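Local coordinates for protein beta-glucuronidase (Dictyoglomus thermophilum, PDB 6XXW) that probably hydrolyses beta-D-glucuronides to release glucuronic acid, acting as a family 2 glycoside hydrolase, at residues Ser453-Lys456 with Val457-Tyr460; His548-Phe552 with Ala553-Thr557; Leu398-Arg401 with Asp402-His405; Pro343-Glu346 with Glu347-Phe350; Asn467-Tyr470 with Ser471-Asp475. All coordinates share one frame; numbering follows the deposited sequence.

Contact 1: residues Ser453-Lys456 with Val457-Tyr460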
# COMPACT_ATOMS: atom_id res chain seq x y z
N SER A 453 39.96 -6.06 10.74
CA SER A 453 41.09 -6.56 11.51
C SER A 453 40.87 -7.98 12.03
O SER A 453 41.81 -8.58 12.55
CB SER A 453 41.38 -5.62 12.69
OG SER A 453 40.29 -5.60 13.60
N GLU A 454 39.66 -8.53 11.89
CA GLU A 454 39.40 -9.86 12.42
C GLU A 454 39.39 -10.96 11.37
O GLU A 454 39.62 -12.12 11.73
CB GLU A 454 38.06 -9.88 13.17
CG GLU A 454 37.94 -8.77 14.21
CD GLU A 454 36.86 -9.04 15.24
OE1 GLU A 454 35.75 -9.47 14.85
OE2 GLU A 454 37.11 -8.80 16.44
N THR A 455 39.14 -10.66 10.10
CA THR A 455 39.06 -11.74 9.12
C THR A 455 40.44 -12.36 8.91
O THR A 455 41.43 -11.65 8.74
CB THR A 455 38.47 -11.28 7.78
OG1 THR A 455 38.68 -12.32 6.81
CG2 THR A 455 39.11 -9.97 7.27
N LYS A 456 40.49 -13.68 8.93
CA LYS A 456 41.72 -14.40 8.64
C LYS A 456 41.79 -14.88 7.20
O LYS A 456 42.66 -15.68 6.86
CB LYS A 456 41.86 -15.58 9.60
CG LYS A 456 42.04 -15.17 11.07
CD LYS A 456 41.84 -16.35 11.99
CE LYS A 456 42.09 -15.95 13.44
NZ LYS A 456 43.49 -15.48 13.63
N VAL A 457 40.89 -14.40 6.33
CA VAL A 457 40.71 -14.98 5.00
C VAL A 457 40.91 -13.96 3.88
O VAL A 457 41.43 -14.31 2.81
CB VAL A 457 39.33 -15.66 4.88
CG1 VAL A 457 39.08 -16.13 3.44
CG2 VAL A 457 39.25 -16.83 5.87
N SER A 458 40.51 -12.70 4.09
CA SER A 458 40.56 -11.71 3.00
C SER A 458 41.98 -11.45 2.51
O SER A 458 42.16 -11.02 1.36
CB SER A 458 39.92 -10.39 3.44
OG SER A 458 38.50 -10.44 3.30
N LYS A 459 43.00 -11.68 3.35
CA LYS A 459 44.37 -11.49 2.89
C LYS A 459 44.75 -12.42 1.74
O LYS A 459 45.75 -12.16 1.05
CB LYS A 459 45.36 -11.67 4.06
CG LYS A 459 45.18 -12.96 4.88
CD LYS A 459 46.00 -12.89 6.18
CE LYS A 459 45.98 -14.21 6.96
NZ LYS A 459 46.59 -14.09 8.33
N TYR A 460 43.97 -13.48 1.49
CA TYR A 460 44.26 -14.46 0.45
C TYR A 460 43.55 -14.22 -0.88
O TYR A 460 43.81 -14.97 -1.83
CB TYR A 460 43.92 -15.87 0.95
CG TYR A 460 44.72 -16.33 2.16
CD1 TYR A 460 46.07 -16.62 2.06
CD2 TYR A 460 44.11 -16.43 3.42
CE1 TYR A 460 46.80 -17.04 3.17
CE2 TYR A 460 44.83 -16.85 4.53
CZ TYR A 460 46.18 -17.15 4.40
OH TYR A 460 46.91 -17.57 5.49
O HOH W 1 42.56 -11.21 6.27
O HOH W 2 44.46 -11.92 9.80

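Contact 2: residues His548-Phe552 with Ala553-Thr557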
# COMPACT_ATOMS: atom_id res chain seq x y z
N HIS A 548 27.79 -2.15 -5.06
CA HIS A 548 26.68 -3.05 -5.32
C HIS A 548 25.66 -2.86 -4.19
O HIS A 548 25.96 -3.14 -3.02
CB HIS A 548 27.14 -4.50 -5.41
CG HIS A 548 27.62 -4.91 -6.78
ND1 HIS A 548 27.89 -6.22 -7.11
CD2 HIS A 548 27.86 -4.18 -7.89
CE1 HIS A 548 28.28 -6.28 -8.38
NE2 HIS A 548 28.28 -5.06 -8.87
N ILE A 549 24.48 -2.39 -4.55
CA ILE A 549 23.41 -2.21 -3.58
C ILE A 549 22.72 -3.55 -3.34
O ILE A 549 22.52 -4.34 -4.27
CB ILE A 549 22.42 -1.13 -4.08
CG1 ILE A 549 23.03 0.27 -4.01
CG2 ILE A 549 21.12 -1.13 -3.24
CD1 ILE A 549 24.03 0.63 -5.12
N TRP A 550 22.39 -3.83 -2.09
CA TRP A 550 21.54 -4.95 -1.73
C TRP A 550 20.12 -4.42 -1.54
O TRP A 550 19.90 -3.60 -0.65
CB TRP A 550 22.01 -5.59 -0.42
CG TRP A 550 21.30 -6.85 -0.11
CD1 TRP A 550 20.26 -7.03 0.75
CD2 TRP A 550 21.58 -8.11 -0.70
NE1 TRP A 550 19.88 -8.35 0.74
CE2 TRP A 550 20.67 -9.04 -0.14
CE3 TRP A 550 22.52 -8.56 -1.63
CZ2 TRP A 550 20.68 -10.40 -0.48
CZ3 TRP A 550 22.53 -9.92 -1.98
CH2 TRP A 550 21.61 -10.81 -1.41
N ASN A 551 19.15 -4.90 -2.34
CA ASN A 551 19.26 -5.96 -3.35
C ASN A 551 18.64 -5.40 -4.63
O ASN A 551 18.02 -4.34 -4.58
CB ASN A 551 18.49 -7.22 -2.92
CG ASN A 551 18.67 -8.42 -3.87
OD1 ASN A 551 18.02 -8.50 -4.93
ND2 ASN A 551 19.53 -9.36 -3.48
N PHE A 552 18.81 -6.10 -5.75
CA PHE A 552 18.09 -5.74 -6.97
C PHE A 552 16.58 -5.66 -6.72
O PHE A 552 15.93 -4.67 -7.06
CB PHE A 552 18.40 -6.76 -8.08
CG PHE A 552 17.63 -6.53 -9.38
CD1 PHE A 552 18.02 -5.54 -10.27
CD2 PHE A 552 16.54 -7.33 -9.71
CE1 PHE A 552 17.33 -5.33 -11.47
CE2 PHE A 552 15.84 -7.14 -10.90
CZ PHE A 552 16.24 -6.14 -11.79
N ALA A 553 16.00 -6.69 -6.09
CA ALA A 553 14.55 -6.72 -5.90
C ALA A 553 14.18 -7.42 -4.59
O ALA A 553 14.91 -8.31 -4.12
CB ALA A 553 13.86 -7.44 -7.06
N ASP A 554 13.01 -7.06 -4.05
CA ASP A 554 12.44 -7.76 -2.89
C ASP A 554 12.36 -9.26 -3.16
O ASP A 554 11.95 -9.68 -4.24
CB ASP A 554 11.03 -7.23 -2.56
CG ASP A 554 11.02 -5.74 -2.23
OD1 ASP A 554 12.08 -5.20 -1.86
OD2 ASP A 554 9.93 -5.11 -2.35
N PHE A 555 12.73 -10.06 -2.16
CA PHE A 555 12.75 -11.51 -2.32
C PHE A 555 12.28 -12.19 -1.04
O PHE A 555 12.31 -11.60 0.04
CB PHE A 555 14.16 -12.03 -2.69
CG PHE A 555 15.22 -11.72 -1.67
CD1 PHE A 555 15.90 -10.50 -1.70
CD2 PHE A 555 15.55 -12.65 -0.69
CE1 PHE A 555 16.89 -10.22 -0.75
CE2 PHE A 555 16.54 -12.36 0.26
CZ PHE A 555 17.21 -11.16 0.22
N MET A 556 11.85 -13.45 -1.17
CA MET A 556 11.30 -14.16 -0.02
C MET A 556 12.40 -14.73 0.89
O MET A 556 13.46 -15.17 0.43
CB MET A 556 10.41 -15.32 -0.48
CG MET A 556 9.03 -14.91 -0.97
SD MET A 556 8.10 -13.90 0.18
CE MET A 556 8.45 -14.74 1.68
N THR A 557 12.10 -14.76 2.19
CA THR A 557 12.94 -15.36 3.23
C THR A 557 12.05 -16.23 4.11
O THR A 557 10.82 -16.19 4.01
CB THR A 557 13.61 -14.29 4.11
OG1 THR A 557 12.61 -13.58 4.85
CG2 THR A 557 14.40 -13.30 3.27

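Contact 3: residues Leu398-Arg401 with Asp402-His405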
# COMPACT_ATOMS: atom_id res chain seq x y z
N LEU A 398 31.38 -25.66 -11.02
CA LEU A 398 30.99 -24.31 -11.40
C LEU A 398 31.90 -23.76 -12.49
O LEU A 398 31.43 -23.22 -13.50
CB LEU A 398 31.01 -23.41 -10.17
CG LEU A 398 30.85 -21.91 -10.36
CD1 LEU A 398 29.51 -21.58 -11.01
CD2 LEU A 398 30.99 -21.20 -9.01
N ILE A 399 33.21 -23.90 -12.31
CA ILE A 399 34.14 -23.44 -13.33
C ILE A 399 33.98 -24.26 -14.61
O ILE A 399 34.04 -23.71 -15.72
CB ILE A 399 35.57 -23.47 -12.77
CG1 ILE A 399 35.68 -22.43 -11.64
CG2 ILE A 399 36.60 -23.23 -13.87
CD1 ILE A 399 36.98 -22.46 -10.88
N ALA A 400 33.76 -25.57 -14.49
CA ALA A 400 33.55 -26.38 -15.69
C ALA A 400 32.32 -25.91 -16.46
O ALA A 400 32.30 -25.94 -17.70
CB ALA A 400 33.42 -27.86 -15.32
N ARG A 401 31.28 -25.48 -15.75
CA ARG A 401 30.07 -25.04 -16.45
C ARG A 401 30.28 -23.69 -17.12
O ARG A 401 29.87 -23.50 -18.27
CB ARG A 401 28.89 -24.97 -15.50
CG ARG A 401 27.54 -24.87 -16.22
CD ARG A 401 26.43 -24.49 -15.26
NE ARG A 401 26.54 -23.11 -14.80
CZ ARG A 401 25.67 -22.50 -14.01
NH1 ARG A 401 24.59 -23.16 -13.58
NH2 ARG A 401 25.87 -21.25 -13.64
N ASP A 402 30.92 -22.74 -16.43
CA ASP A 402 30.85 -21.34 -16.82
C ASP A 402 32.16 -20.75 -17.31
O ASP A 402 32.20 -19.55 -17.63
CB ASP A 402 30.31 -20.52 -15.64
CG ASP A 402 28.87 -20.88 -15.30
OD1 ASP A 402 28.22 -21.54 -16.15
OD2 ASP A 402 28.38 -20.54 -14.22
N LYS A 403 33.21 -21.57 -17.45
CA LYS A 403 34.54 -21.06 -17.80
C LYS A 403 34.59 -20.29 -19.11
O LYS A 403 35.50 -19.47 -19.29
CB LYS A 403 35.55 -22.23 -17.89
CG LYS A 403 35.09 -23.34 -18.87
CD LYS A 403 36.07 -24.49 -18.94
CE LYS A 403 35.58 -25.59 -19.90
NZ LYS A 403 34.58 -26.52 -19.30
N ASN A 404 33.64 -20.51 -20.03
CA ASN A 404 33.69 -19.87 -21.35
C ASN A 404 32.76 -18.66 -21.50
O ASN A 404 32.65 -18.12 -22.61
CB ASN A 404 33.38 -20.91 -22.44
CG ASN A 404 34.43 -22.00 -22.49
OD1 ASN A 404 35.60 -21.74 -22.25
ND2 ASN A 404 34.01 -23.24 -22.76
N HIS A 405 32.11 -18.20 -20.43
CA HIS A 405 31.26 -17.02 -20.52
C HIS A 405 32.11 -15.76 -20.35
O HIS A 405 32.78 -15.62 -19.32
CB HIS A 405 30.17 -17.05 -19.46
CG HIS A 405 29.05 -18.00 -19.76
ND1 HIS A 405 28.11 -17.75 -20.74
CD2 HIS A 405 28.73 -19.20 -19.22
CE1 HIS A 405 27.25 -18.76 -20.79
NE2 HIS A 405 27.60 -19.65 -19.88
O HOH W 3 31.14 -21.99 -20.15

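Contact 4: residues Pro343-Glu346 with Glu347-Phe350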
# COMPACT_ATOMS: atom_id res chain seq x y z
N PRO A 343 25.45 -20.23 -7.76
CA PRO A 343 25.47 -20.10 -9.22
C PRO A 343 24.05 -19.93 -9.74
O PRO A 343 23.11 -20.56 -9.24
CB PRO A 343 26.11 -21.41 -9.69
CG PRO A 343 26.92 -21.88 -8.48
CD PRO A 343 26.09 -21.48 -7.30
N TYR A 344 23.90 -19.06 -10.72
CA TYR A 344 22.60 -18.88 -11.34
C TYR A 344 22.45 -19.83 -12.53
O TYR A 344 23.36 -20.59 -12.88
CB TYR A 344 22.38 -17.42 -11.77
CG TYR A 344 22.17 -16.43 -10.63
CD1 TYR A 344 22.15 -16.85 -9.29
CD2 TYR A 344 21.97 -15.07 -10.90
CE1 TYR A 344 21.96 -15.91 -8.24
CE2 TYR A 344 21.79 -14.15 -9.87
CZ TYR A 344 21.78 -14.57 -8.55
OH TYR A 344 21.59 -13.62 -7.56
N SER A 345 21.27 -19.82 -13.13
CA SER A 345 21.06 -20.60 -14.34
C SER A 345 22.01 -20.15 -15.44
O SER A 345 22.35 -18.96 -15.55
CB SER A 345 19.61 -20.45 -14.81
OG SER A 345 19.39 -19.12 -15.22
N GLU A 346 22.42 -21.11 -16.27
CA GLU A 346 23.24 -20.80 -17.44
C GLU A 346 22.56 -19.76 -18.32
O GLU A 346 23.23 -18.90 -18.91
CB GLU A 346 23.52 -22.07 -18.24
CG GLU A 346 24.09 -23.21 -17.39
CD GLU A 346 23.08 -24.32 -17.06
OE1 GLU A 346 22.05 -24.03 -16.39
OE2 GLU A 346 23.35 -25.49 -17.45
N GLU A 347 21.23 -19.84 -18.42
CA GLU A 347 20.45 -18.89 -19.20
C GLU A 347 20.78 -17.45 -18.81
O GLU A 347 20.94 -16.58 -19.67
CB GLU A 347 18.96 -19.18 -19.00
CG GLU A 347 18.42 -20.37 -19.80
CD GLU A 347 18.65 -21.74 -19.14
OE1 GLU A 347 19.26 -21.81 -18.04
OE2 GLU A 347 18.20 -22.75 -19.72
N ILE A 348 20.92 -17.18 -17.51
CA ILE A 348 21.21 -15.81 -17.09
C ILE A 348 22.61 -15.38 -17.55
O ILE A 348 22.82 -14.22 -17.93
CB ILE A 348 21.02 -15.67 -15.57
CG1 ILE A 348 19.52 -15.55 -15.27
CG2 ILE A 348 21.79 -14.44 -15.03
CD1 ILE A 348 19.21 -15.58 -13.76
N LEU A 349 23.57 -16.31 -17.56
CA LEU A 349 24.92 -15.94 -18.01
C LEU A 349 24.97 -15.71 -19.52
O LEU A 349 25.70 -14.81 -19.98
CB LEU A 349 25.93 -17.02 -17.59
CG LEU A 349 26.11 -17.16 -16.08
CD1 LEU A 349 27.25 -18.10 -15.78
CD2 LEU A 349 26.37 -15.81 -15.44
N PHE A 350 24.22 -16.49 -20.31
CA PHE A 350 24.15 -16.21 -21.75
C PHE A 350 23.56 -14.84 -22.00
O PHE A 350 24.00 -14.11 -22.90
CB PHE A 350 23.34 -17.28 -22.47
CG PHE A 350 24.09 -18.56 -22.71
CD1 PHE A 350 25.08 -18.63 -23.68
CD2 PHE A 350 23.81 -19.69 -21.95
CE1 PHE A 350 25.79 -19.82 -23.89
CE2 PHE A 350 24.52 -20.87 -22.15
CZ PHE A 350 25.50 -20.93 -23.12
O HOH W 4 19.47 -24.19 -16.83

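Contact 5: residues Asn467-Tyr470 with Ser471-Asp475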
# COMPACT_ATOMS: atom_id res chain seq x y z
N ASN A 467 30.45 -6.04 3.01
CA ASN A 467 29.04 -5.71 3.22
C ASN A 467 28.95 -4.82 4.44
O ASN A 467 29.43 -5.19 5.51
CB ASN A 467 28.21 -6.98 3.46
CG ASN A 467 28.21 -7.94 2.27
OD1 ASN A 467 28.70 -7.61 1.19
ND2 ASN A 467 27.63 -9.12 2.47
N ARG A 468 28.31 -3.65 4.31
CA ARG A 468 28.18 -2.75 5.45
C ARG A 468 26.78 -2.15 5.51
O ARG A 468 26.22 -1.75 4.48
CB ARG A 468 29.24 -1.62 5.39
CG ARG A 468 30.67 -2.09 5.73
CD ARG A 468 30.72 -2.65 7.16
NE ARG A 468 32.04 -3.15 7.57
CZ ARG A 468 32.32 -4.42 7.80
NH1 ARG A 468 31.38 -5.35 7.63
NH2 ARG A 468 33.53 -4.79 8.21
N TYR A 469 26.23 -2.08 6.73
CA TYR A 469 24.84 -1.72 6.99
C TYR A 469 24.75 -0.70 8.12
O TYR A 469 23.82 -0.74 8.94
CB TYR A 469 24.02 -2.98 7.31
CG TYR A 469 23.75 -3.82 6.07
CD1 TYR A 469 22.73 -3.48 5.19
CD2 TYR A 469 24.53 -4.93 5.77
CE1 TYR A 469 22.47 -4.23 4.04
CE2 TYR A 469 24.30 -5.70 4.63
CZ TYR A 469 23.27 -5.33 3.76
OH TYR A 469 23.02 -6.08 2.63
N TYR A 470 25.72 0.21 8.19
CA TYR A 470 25.70 1.23 9.22
C TYR A 470 24.41 2.03 9.12
O TYR A 470 23.98 2.41 8.03
CB TYR A 470 26.91 2.15 9.06
CG TYR A 470 28.27 1.46 9.18
CD1 TYR A 470 28.63 0.80 10.34
CD2 TYR A 470 29.17 1.48 8.13
CE1 TYR A 470 29.87 0.18 10.46
CE2 TYR A 470 30.40 0.87 8.23
CZ TYR A 470 30.75 0.23 9.40
OH TYR A 470 31.97 -0.38 9.51
N SER A 471 23.80 2.31 10.27
CA SER A 471 22.52 3.01 10.47
C SER A 471 21.31 2.11 10.19
O SER A 471 20.17 2.55 10.43
CB SER A 471 22.40 4.29 9.63
OG SER A 471 21.84 4.03 8.36
N TRP A 472 21.51 0.87 9.73
CA TRP A 472 20.41 -0.09 9.59
C TRP A 472 20.49 -1.17 10.67
O TRP A 472 19.65 -1.20 11.58
CB TRP A 472 20.36 -0.73 8.19
CG TRP A 472 19.12 -1.58 8.08
CD1 TRP A 472 19.03 -2.94 8.25
CD2 TRP A 472 17.78 -1.11 7.88
NE1 TRP A 472 17.72 -3.34 8.15
CE2 TRP A 472 16.93 -2.23 7.93
CE3 TRP A 472 17.22 0.16 7.66
CZ2 TRP A 472 15.55 -2.14 7.76
CZ3 TRP A 472 15.83 0.27 7.48
CH2 TRP A 472 15.01 -0.89 7.52
N TYR A 473 21.47 -2.08 10.60
CA TYR A 473 21.55 -3.12 11.62
C TYR A 473 22.22 -2.63 12.89
O TYR A 473 21.99 -3.20 13.97
CB TYR A 473 22.31 -4.35 11.09
CG TYR A 473 21.50 -5.18 10.11
CD1 TYR A 473 20.27 -5.72 10.47
CD2 TYR A 473 21.98 -5.41 8.82
CE1 TYR A 473 19.52 -6.47 9.56
CE2 TYR A 473 21.24 -6.16 7.92
CZ TYR A 473 20.02 -6.68 8.29
OH TYR A 473 19.30 -7.43 7.38
N THR A 474 23.07 -1.61 12.79
CA THR A 474 23.67 -0.94 13.93
C THR A 474 23.25 0.53 13.92
O THR A 474 23.01 1.10 12.86
CB THR A 474 25.21 -1.06 13.91
OG1 THR A 474 25.71 -0.63 12.64
CG2 THR A 474 25.62 -2.51 14.14
N ASP A 475 23.15 1.13 15.11
CA ASP A 475 22.69 2.52 15.25
C ASP A 475 21.44 2.77 14.39
O ASP A 475 21.35 3.74 13.64
CB ASP A 475 23.80 3.50 14.89
CG ASP A 475 25.06 3.24 15.70
OD1 ASP A 475 25.05 3.48 16.92
OD2 ASP A 475 26.06 2.79 15.11

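Contact 1: residues Ser453-Lys456 with Val457-Tyr460
T455 OG1 accepts the backbone N-H of V457, with OG1 to V457 N at 3.1 Å and a nearly straight 162° at the hydrogen; this is an ST turn, in the loop that joins strands 444-448 and 463-467 of the TIM barrel. The N-H of S458 reaches the same oxygen in a weak bond, T455 OG1 to S458 N 3.3 Å. With chi1 at 169° the hydroxyl stands opposite its own backbone N and beside the carbonyl carbon, where the N-H groups of V457 and S458 can reach it. E448 at the end of strand 444-448 anchors the turn, its OE2 bonding both T455 OG1 and S458 OG. A valine here lacks the hydroxyl, so V457 N would probably be left without its acceptor and E448 would keep one hydroxyl partner fewer. A water links T455 O, to which it donates, with K459 N, from which it accepts at 3.0 Å. Packing follows: T455 CG2 rests on S458 CB at 3.9 Å, and V457 turns to F428 of helix 422-438. Y460 is the last residue of the short 3-10 turn 458-460, its OH bonded to E425 and R429. The carbonyl oxygen of K456 is buried without a polar partner, and meets the edge of the Y460 ring near its plane, K456 O to Y460 CE2 3.4 Å.

Contact 2: residues His548-Phe552 with Ala553-Thr557
W550 and N551 both send their side chains opposite the backbone N (chi1 -171° and -175°), while F555, three residues beyond the end of the first group, swings CG between its N and carbonyl carbon, so that its ring comes back to the indole. Between W550 and N551 the peptide is cis, as commonly seen after the tryptophan near the C-terminal end of the last strand in clan GH-A barrels; here strand 544-550 gives way to a loop. N551 OD1 then accepts from A553 N at 2.9 Å, on a lone pair in the carbonyl plane, which makes an Asx turn. The two aromatic rings cross almost at right angles (86° between planes), closest at W550 CZ2 to F555 CZ, 3.6 Å. W550 NE1 meets the F555 ring at its edge, 3.8 Å from F555 CE1. H341 and H307 also border the indole, and a bound Tris molecule sits beside it. Chemically, N551 uses OD1 for the turn, while ND2 both lies over one indole face of W550, toward its rim, and bonds K306 O weakly; the cis peptide, Asx turn and F555 together are likely to hold the indole in a fixed position on this pocket wall.

Contact 3: residues Leu398-Arg401 with Asp402-His405
The backbone leaves helix 385-402 with D402 N bonded to L398 O at 3.0 Å, a weak, bent bond from K403 N to I399 O, and then a type I turn from D402 to H405 that leads toward strand 408-415 of the TIM barrel. At this helix end R401 and D402, neighbours in sequence, run side by side and form a salt bridge. The guanidinium grips the carboxylate side-on: R401 NE reaches D402 OD1 at 2.7 Å and R401 NH2 reaches D402 OD2 at 2.7 Å. The second bond uses the syn lone pair of OD2, whereas NE comes to the syn side of OD1 but 31° out of the carboxylate plane, in keeping with the 40° between the two flat groups. A bend at chi3 (71°) is what folds the arginine back alongside its neighbour. R401 NH2 is shared further with E361 and Y344 O; since E361 also lies close to D402, the arginine probably offsets the repulsion between those two acids. L398 CD1 packs against D402 OD2 at 3.6 Å. K403 works on another side of the helix end: its chain bends only at chi4, bringing NZ onto a lone pair of A400 O in the carbonyl plane, while D198 forms a salt bridge with the same amine. N404, through F199 and V201, is bonded to strand 198-206 of the neighbouring domain. Water 3 bridges the turn, donating to R401 O at 2.7 Å and accepting from N404 N at 2.9 Å.

Contact 4: residues Pro343-Glu346 with Glu347-Phe350
S345 and I348 meet where helix 346-355 begins. The serine hydroxyl is turned between its own N and carbonyl carbon (chi1 66°), which swings OG back over the first turn to accept weakly from I348 N at 3.4 Å. The carbonyl of S345 adds a second weak bond to the same N-H, S345 O to I348 N 3.0 Å, so two soft grips share one donor. E346 and E347 come next, both bent at chi2. E346 is unusual there, its chi2 of 104° lying away from any staggered position. The bends bring the carboxylates near each other, planes almost perpendicular at 89°, with E346 OE1 and E347 OE1 3.9 Å apart. Water 4 donates to both, at 2.6 Å to E346 OE1 and 2.7 Å to E347 OE1. The place of both glutamates in the first helical turn probably eases their negative charges further. Y23 takes the remaining oxygen of E347, while R401 and R94 make long, weak ion pairs with E346. I348 sends CD1 obliquely to the ring of Y344, 4.0 Å from Y344 CD2; the phenol OH goes on to S340 O. Farther along, F350 N bonds E346 O at 3.0 Å, and the F350 ring folds close by that oxygen on its way to H405. The arrangement is an N-capped helix of a beta-alpha-beta crossover in the TIM barrel, between parallel strands 336-338 and 358-362.

Contact 5: residues Asn467-Tyr470 with Ser471-Asp475
Y469 can be followed outward against Y473. Its CB touches Y473 CD2 at 3.5 Å, with W472 CB a little farther off. CG lies 3.6 Å from Y473 CD2, and over the ring face comes Y473 CE2, 4.1 Å from Y469 CD1. The pair is edge-to-face, T-shaped, with the edge of Y473 toward the face of Y469, centroids 5.3 Å apart and planes at 69°. At the tip, Y469 OH hydrogen-bonds E505. A leucine here has neither ring nor hydroxyl, so E505 would probably lose this partner and the edge of Y473 would be left facing a gap. The backbone holds the two rings together: Y469 O accepts from W472 N at 2.9 Å and from Y473 N at 3.2 Å, the latter in the carbonyl plane and the former from above it. Y470 and S471 form the corner of a type II beta turn, and S471 OG donates to Y470 O at 2.7 Å. Y473 OH is bonded by R563 and K569, and I561 of a second subunit packs on Y473 and W472. A bound Tris molecule accepts from Y469 N. This is a loop following strand 463-467 at the C-terminal end of the TIM barrel, the end where such barrels carry their active sites.

All five contacts lie in the TIM barrel domain, following one another along the chain as contact 4, contact 3, contact 1, contact 5 and contact 2. Contacts 4 and 3 are close neighbours, centres about 10 Å apart, where helices 346-355 and 385-402 pack side by side and R401 of the latter reaches Y344 O. Contacts 2 and 5 also touch, W550 against Y469, in loops that follow strands 544-550 and 463-467. Contact 1 stands apart, nearest atoms about 7 Å from contact 5 and about 18 Å from contact 4. Together they mark the loops and helix ends that connect the barrel strands, with W550 and Y469 each near bound Tris, probably from the crystallisation liquor.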